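Local coordinates for protein sulfide-quinone reductase (Aquifex aeolicus, PDB 3HYW) that oxidises hydrogen sulfide with a quinone as electron acceptor, using bound FAD and accumulating polysulfur that is released typically as cyclooctasulfur, at residues F39-A44 / K387-K392. Residues are numbered along the deposited sequence; the frame is centred on the assembly and turned at random.
Sequences FGFTPA and KYFLWK. With FAD (flavin-adenine dinucleotide), chain G.
T42 OG1 lies 2.6 Å from the ribityl hydroxyl O4' of FAD, a short hydrogen bond in which either oxygen could be the donor. The methyl of T42 meets the dimethylbenzene end of the flavin, CG2 being 3.3 Å from FAD C8, while P43 packs its ring carbons against the pyrimidine end. The other side of this loop illustrates how a cofactor-binding turn is backed by apolar side chains. F39 and F41 both reach toward helix 376-395, and F389 and L390 meet them. The ring of F389 lies anti to its backbone N (chi1 -159°), bringing CE1 to 3.5 Å from F39 CZ; nearer the helix, F389 CB lies 3.6 Å from F41 CE1. The F389 ring is inclined to both neighbours, at 32° to F39 and 38° to F41. L390 works with its two methyls: CD1 touches the edge of the F39 ring, 3.7 Å from CE2, and also F41 CB, while CD2 approaches the root of the F41 ring. P43 CD sits over one face of F41. V12 of helix 12-24 touches both F39 and F389, and I15 also packs on F39. This aromatic cluster joins helix 376-395 to the FAD-binding loop of a Rossmann-type flavoprotein domain.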
ATOM      1  N   PHE A  39       9.993  30.621  28.554  1.00 31.96           N
ATOM      2  CA  PHE A  39       9.126  29.874  27.650  1.00 31.86           C
ATOM      3  C   PHE A  39      10.018  29.087  26.692  1.00 31.66           C
ATOM      4  O   PHE A  39      10.897  29.659  26.051  1.00 31.15           O
ATOM      5  CB  PHE A  39       8.193  30.795  26.846  1.00 31.72           C
ATOM      6  CG  PHE A  39       7.562  30.114  25.645  1.00 31.76           C
ATOM      7  CD1 PHE A  39       6.383  29.394  25.782  1.00 32.37           C
ATOM      8  CD2 PHE A  39       8.168  30.175  24.387  1.00 30.20           C
ATOM      9  CE1 PHE A  39       5.805  28.750  24.690  1.00 30.85           C
ATOM     10  CE2 PHE A  39       7.601  29.523  23.284  1.00 28.64           C
ATOM     11  CZ  PHE A  39       6.419  28.819  23.436  1.00 31.76           C
ATOM     12  N   GLY A  40       9.791  27.779  26.593  1.00 32.12           N
ATOM     13  CA  GLY A  40      10.545  26.951  25.656  1.00 31.89           C
ATOM     14  C   GLY A  40       9.688  26.598  24.455  1.00 32.11           C
ATOM     15  O   GLY A  40       8.582  26.098  24.615  1.00 32.25           O
ATOM     16  N   PHE A  41      10.187  26.869  23.251  1.00 31.55           N
ATOM     17  CA  PHE A  41       9.455  26.494  22.046  1.00 31.34           C
ATOM     18  C   PHE A  41       9.631  25.002  21.775  1.00 31.20           C
ATOM     19  O   PHE A  41      10.572  24.562  21.089  1.00 30.79           O
ATOM     20  CB  PHE A  41       9.853  27.342  20.832  1.00 31.34           C
ATOM     21  CG  PHE A  41       8.984  27.098  19.617  1.00 31.06           C
ATOM     22  CD1 PHE A  41       7.658  27.514  19.600  1.00 31.83           C
ATOM     23  CD2 PHE A  41       9.487  26.436  18.508  1.00 32.08           C
ATOM     24  CE1 PHE A  41       6.854  27.290  18.489  1.00 30.77           C
ATOM     25  CE2 PHE A  41       8.691  26.205  17.390  1.00 31.04           C
ATOM     26  CZ  PHE A  41       7.373  26.638  17.384  1.00 30.84           C
ATOM     27  N   THR A  42       8.709  24.236  22.348  1.00 31.61           N
ATOM     28  CA  THR A  42       8.743  22.772  22.328  1.00 31.98           C
ATOM     29  C   THR A  42       8.947  22.149  20.929  1.00 31.75           C
ATOM     30  O   THR A  42       9.740  21.210  20.784  1.00 32.18           O
ATOM     31  CB  THR A  42       7.492  22.164  23.036  1.00 31.91           C
ATOM     32  OG1 THR A  42       7.172  22.924  24.215  1.00 34.77           O
ATOM     33  CG2 THR A  42       7.771  20.763  23.457  1.00 32.46           C
ATOM     34  N   PRO A  43       8.224  22.644  19.899  1.00 31.73           N
ATOM     35  CA  PRO A  43       8.429  22.086  18.552  1.00 31.34           C
ATOM     36  C   PRO A  43       9.847  22.180  17.960  1.00 31.14           C
ATOM     37  O   PRO A  43      10.117  21.538  16.938  1.00 30.73           O
ATOM     38  CB  PRO A  43       7.450  22.894  17.693  1.00 31.42           C
ATOM     39  CG  PRO A  43       6.384  23.287  18.627  1.00 31.41           C
ATOM     40  CD  PRO A  43       7.144  23.648  19.885  1.00 31.48           C
ATOM     41  N   ALA A  44      10.730  22.961  18.577  1.00 30.49           N
ATOM     42  CA  ALA A  44      12.126  23.036  18.131  1.00 30.60           C
ATOM     43  C   ALA A  44      13.057  22.187  18.997  1.00 30.65           C
ATOM     44  O   ALA A  44      14.268  22.199  18.798  1.00 30.60           O
ATOM     45  CB  ALA A  44      12.617  24.500  18.075  1.00 30.08           C
ATOM     46  N   LYS A 387       9.869  30.997  14.107  1.00 31.97           N
ATOM     47  CA  LYS A 387      10.196  32.423  14.241  1.00 32.08           C
ATOM     48  C   LYS A 387       8.958  33.244  14.603  1.00 31.62           C
ATOM     49  O   LYS A 387       9.002  34.107  15.487  1.00 31.07           O
ATOM     50  CB  LYS A 387      10.843  32.960  12.952  1.00 32.40           C
ATOM     51  CG  LYS A 387      12.081  32.178  12.492  1.00 34.81           C
ATOM     52  CD  LYS A 387      13.189  32.243  13.540  1.00 38.23           C
ATOM     53  CE  LYS A 387      14.361  31.335  13.197  1.00 40.95           C
ATOM     54  NZ  LYS A 387      15.416  31.424  14.258  1.00 42.10           N
ATOM     55  N   TYR A 388       7.853  32.943  13.928  1.00 31.64           N
ATOM     56  CA  TYR A 388       6.567  33.614  14.151  1.00 32.01           C
ATOM     57  C   TYR A 388       6.007  33.408  15.562  1.00 31.67           C
ATOM     58  O   TYR A 388       5.584  34.370  16.197  1.00 31.48           O
ATOM     59  CB  TYR A 388       5.541  33.189  13.086  1.00 32.32           C
ATOM     60  CG  TYR A 388       4.122  33.690  13.324  1.00 33.08           C
ATOM     61  CD1 TYR A 388       3.829  35.054  13.308  1.00 33.68           C
ATOM     62  CD2 TYR A 388       3.074  32.792  13.546  1.00 34.40           C
ATOM     63  CE1 TYR A 388       2.527  35.518  13.521  1.00 34.02           C
ATOM     64  CE2 TYR A 388       1.760  33.246  13.750  1.00 34.08           C
ATOM     65  CZ  TYR A 388       1.500  34.608  13.738  1.00 33.08           C
ATOM     66  OH  TYR A 388       0.214  35.075  13.945  1.00 33.84           O
ATOM     67  N   PHE A 389       6.004  32.172  16.055  1.00 31.71           N
ATOM     68  CA  PHE A 389       5.480  31.921  17.391  1.00 31.53           C
ATOM     69  C   PHE A 389       6.311  32.596  18.484  1.00 31.61           C
ATOM     70  O   PHE A 389       5.752  33.191  19.405  1.00 31.44           O
ATOM     71  CB  PHE A 389       5.317  30.423  17.696  1.00 31.69           C
ATOM     72  CG  PHE A 389       4.351  30.152  18.821  1.00 31.77           C
ATOM     73  CD1 PHE A 389       4.796  30.053  20.141  1.00 31.71           C
ATOM     74  CD2 PHE A 389       2.988  30.039  18.566  1.00 31.47           C
ATOM     75  CE1 PHE A 389       3.897  29.825  21.181  1.00 32.43           C
ATOM     76  CE2 PHE A 389       2.081  29.819  19.600  1.00 33.29           C
ATOM     77  CZ  PHE A 389       2.536  29.711  20.915  1.00 31.85           C
ATOM     78  N   LEU A 390       7.635  32.495  18.386  1.00 31.65           N
ATOM     79  CA  LEU A 390       8.521  33.148  19.361  1.00 32.23           C
ATOM     80  C   LEU A 390       8.312  34.651  19.372  1.00 31.91           C
ATOM     81  O   LEU A 390       8.329  35.285  20.434  1.00 31.88           O
ATOM     82  CB  LEU A 390       9.997  32.844  19.084  1.00 32.52           C
ATOM     83  CG  LEU A 390      10.757  31.684  19.765  1.00 33.32           C
ATOM     84  CD1 LEU A 390      10.138  31.172  21.069  1.00 32.86           C
ATOM     85  CD2 LEU A 390      11.075  30.541  18.813  1.00 34.42           C
ATOM     86  N   TRP A 391       8.119  35.226  18.187  1.00 31.90           N
ATOM     87  CA  TRP A 391       7.779  36.644  18.085  1.00 32.00           C
ATOM     88  C   TRP A 391       6.502  36.959  18.884  1.00 31.85           C
ATOM     89  O   TRP A 391       6.456  37.937  19.636  1.00 31.33           O
ATOM     90  CB  TRP A 391       7.626  37.070  16.617  1.00 32.31           C
ATOM     91  CG  TRP A 391       7.323  38.514  16.490  1.00 33.37           C
ATOM     92  CD1 TRP A 391       8.223  39.543  16.415  1.00 33.49           C
ATOM     93  CD2 TRP A 391       6.025  39.113  16.459  1.00 33.78           C
ATOM     94  NE1 TRP A 391       7.558  40.745  16.334  1.00 33.27           N
ATOM     95  CE2 TRP A 391       6.210  40.508  16.357  1.00 33.12           C
ATOM     96  CE3 TRP A 391       4.720  38.605  16.504  1.00 34.36           C
ATOM     97  CZ2 TRP A 391       5.138  41.402  16.299  1.00 34.43           C
ATOM     98  CZ3 TRP A 391       3.658  39.496  16.442  1.00 33.73           C
ATOM     99  CH2 TRP A 391       3.873  40.873  16.342  1.00 33.68           C
ATOM    100  N   LYS A 392       5.479  36.121  18.718  1.00 31.80           N
ATOM    101  CA  LYS A 392       4.191  36.295  19.400  1.00 31.93           C
ATOM    102  C   LYS A 392       4.325  36.265  20.921  1.00 32.08           C
ATOM    103  O   LYS A 392       3.693  37.062  21.612  1.00 32.01           O
ATOM    104  CB  LYS A 392       3.191  35.227  18.945  1.00 31.98           C
ATOM    105  CG  LYS A 392       2.620  35.463  17.561  1.00 32.04           C
ATOM    106  CD  LYS A 392       1.325  34.699  17.370  1.00 32.19           C
ATOM    107  CE  LYS A 392       1.556  33.202  17.298  1.00 31.95           C
ATOM    108  NZ  LYS A 392       0.262  32.502  17.322  1.00 32.53           N
TER
HETATM  109  PA  FAD G 441       4.431  23.068  27.999  1.00 23.13           P
HETATM  110  O1A FAD G 441       4.522  23.980  26.802  1.00 21.98           O
HETATM  111  O2A FAD G 441       5.433  21.967  28.162  1.00 24.09           O
HETATM  112  O5B FAD G 441       4.462  24.023  29.280  1.00 24.67           O
HETATM  113  C5B FAD G 441       4.244  23.579  30.610  1.00 24.01           C
HETATM  114  C4B FAD G 441       4.818  24.647  31.528  1.00 24.36           C
HETATM  115  O4B FAD G 441       4.419  24.403  32.876  1.00 25.28           O
HETATM  116  C3B FAD G 441       6.338  24.615  31.528  1.00 25.54           C
HETATM  117  O3B FAD G 441       6.824  25.962  31.526  1.00 25.86           O
HETATM  118  C2B FAD G 441       6.683  23.921  32.830  1.00 25.73           C
HETATM  119  O2B FAD G 441       7.962  24.316  33.322  1.00 26.92           O
HETATM  120  C1B FAD G 441       5.560  24.395  33.733  1.00 25.75           C
HETATM  121  N9A FAD G 441       5.286  23.531  34.914  1.00 26.20           N
HETATM  122  C8A FAD G 441       5.287  22.181  34.964  1.00 26.17           C
HETATM  123  N7A FAD G 441       4.964  21.792  36.223  1.00 26.59           N
HETATM  124  C5A FAD G 441       4.768  22.911  36.959  1.00 26.19           C
HETATM  125  C6A FAD G 441       4.427  23.147  38.289  1.00 26.33           C
HETATM  126  N6A FAD G 441       4.221  22.114  39.138  1.00 25.81           N
HETATM  127  N1A FAD G 441       4.300  24.427  38.731  1.00 26.27           N
HETATM  128  C2A FAD G 441       4.500  25.467  37.904  1.00 26.78           C
HETATM  129  N3A FAD G 441       4.832  25.267  36.618  1.00 26.57           N
HETATM  130  C4A FAD G 441       4.966  24.002  36.124  1.00 26.06           C
HETATM  131  N1  FAD G 441       2.944  20.287  18.819  1.00 22.93           N
HETATM  132  C2  FAD G 441       2.756  20.780  17.566  1.00 23.66           C
HETATM  133  O2  FAD G 441       1.652  21.266  17.248  1.00 24.10           O
HETATM  134  N3  FAD G 441       3.749  20.767  16.645  1.00 23.08           N
HETATM  135  C4  FAD G 441       4.957  20.258  16.962  1.00 23.39           C
HETATM  136  O4  FAD G 441       5.968  20.225  16.044  1.00 23.55           O
HETATM  137  C4X FAD G 441       5.172  19.746  18.236  1.00 23.22           C
HETATM  138  N5  FAD G 441       6.383  19.230  18.545  1.00 23.21           N
HETATM  139  C5X FAD G 441       6.618  18.734  19.780  1.00 23.05           C
HETATM  140  C6  FAD G 441       7.884  18.219  20.080  1.00 23.03           C
HETATM  141  C7  FAD G 441       8.152  17.693  21.340  1.00 23.35           C
HETATM  142  C7M FAD G 441       9.536  17.139  21.619  1.00 23.27           C
HETATM  143  C8  FAD G 441       7.139  17.685  22.302  1.00 23.43           C
HETATM  144  C8M FAD G 441       7.359  17.123  23.694  1.00 23.84           C
HETATM  145  C9  FAD G 441       5.876  18.197  21.993  1.00 23.15           C
HETATM  146  C9A FAD G 441       5.598  18.741  20.729  1.00 23.25           C
HETATM  147  N10 FAD G 441       4.373  19.263  20.423  1.00 23.61           N
HETATM  148  C10 FAD G 441       4.146  19.761  19.180  1.00 23.12           C
HETATM  149  C1' FAD G 441       3.272  19.203  21.413  1.00 23.08           C
HETATM  150  C2' FAD G 441       2.848  20.441  22.176  1.00 22.43           C
HETATM  151  O2' FAD G 441       2.639  21.535  21.274  1.00 23.62           O
HETATM  152  C3' FAD G 441       3.883  20.741  23.260  1.00 22.62           C
HETATM  153  O3' FAD G 441       3.999  19.595  24.138  1.00 20.36           O
HETATM  154  C4' FAD G 441       3.500  21.975  24.067  1.00 22.58           C
HETATM  155  O4' FAD G 441       4.671  22.435  24.755  1.00 23.25           O
HETATM  156  C5' FAD G 441       2.390  21.661  25.064  1.00 21.62           C
HETATM  157  O5' FAD G 441       1.989  22.852  25.734  1.00 22.49           O
HETATM  158  P   FAD G 441       1.631  22.876  27.306  1.00 21.98           P
HETATM  159  O1P FAD G 441       1.322  24.302  27.676  1.00 21.34           O
HETATM  160  O2P FAD G 441       0.623  21.794  27.631  1.00 20.22           O
HETATM  161  O3P FAD G 441       2.980  22.393  28.044  1.00 21.19           O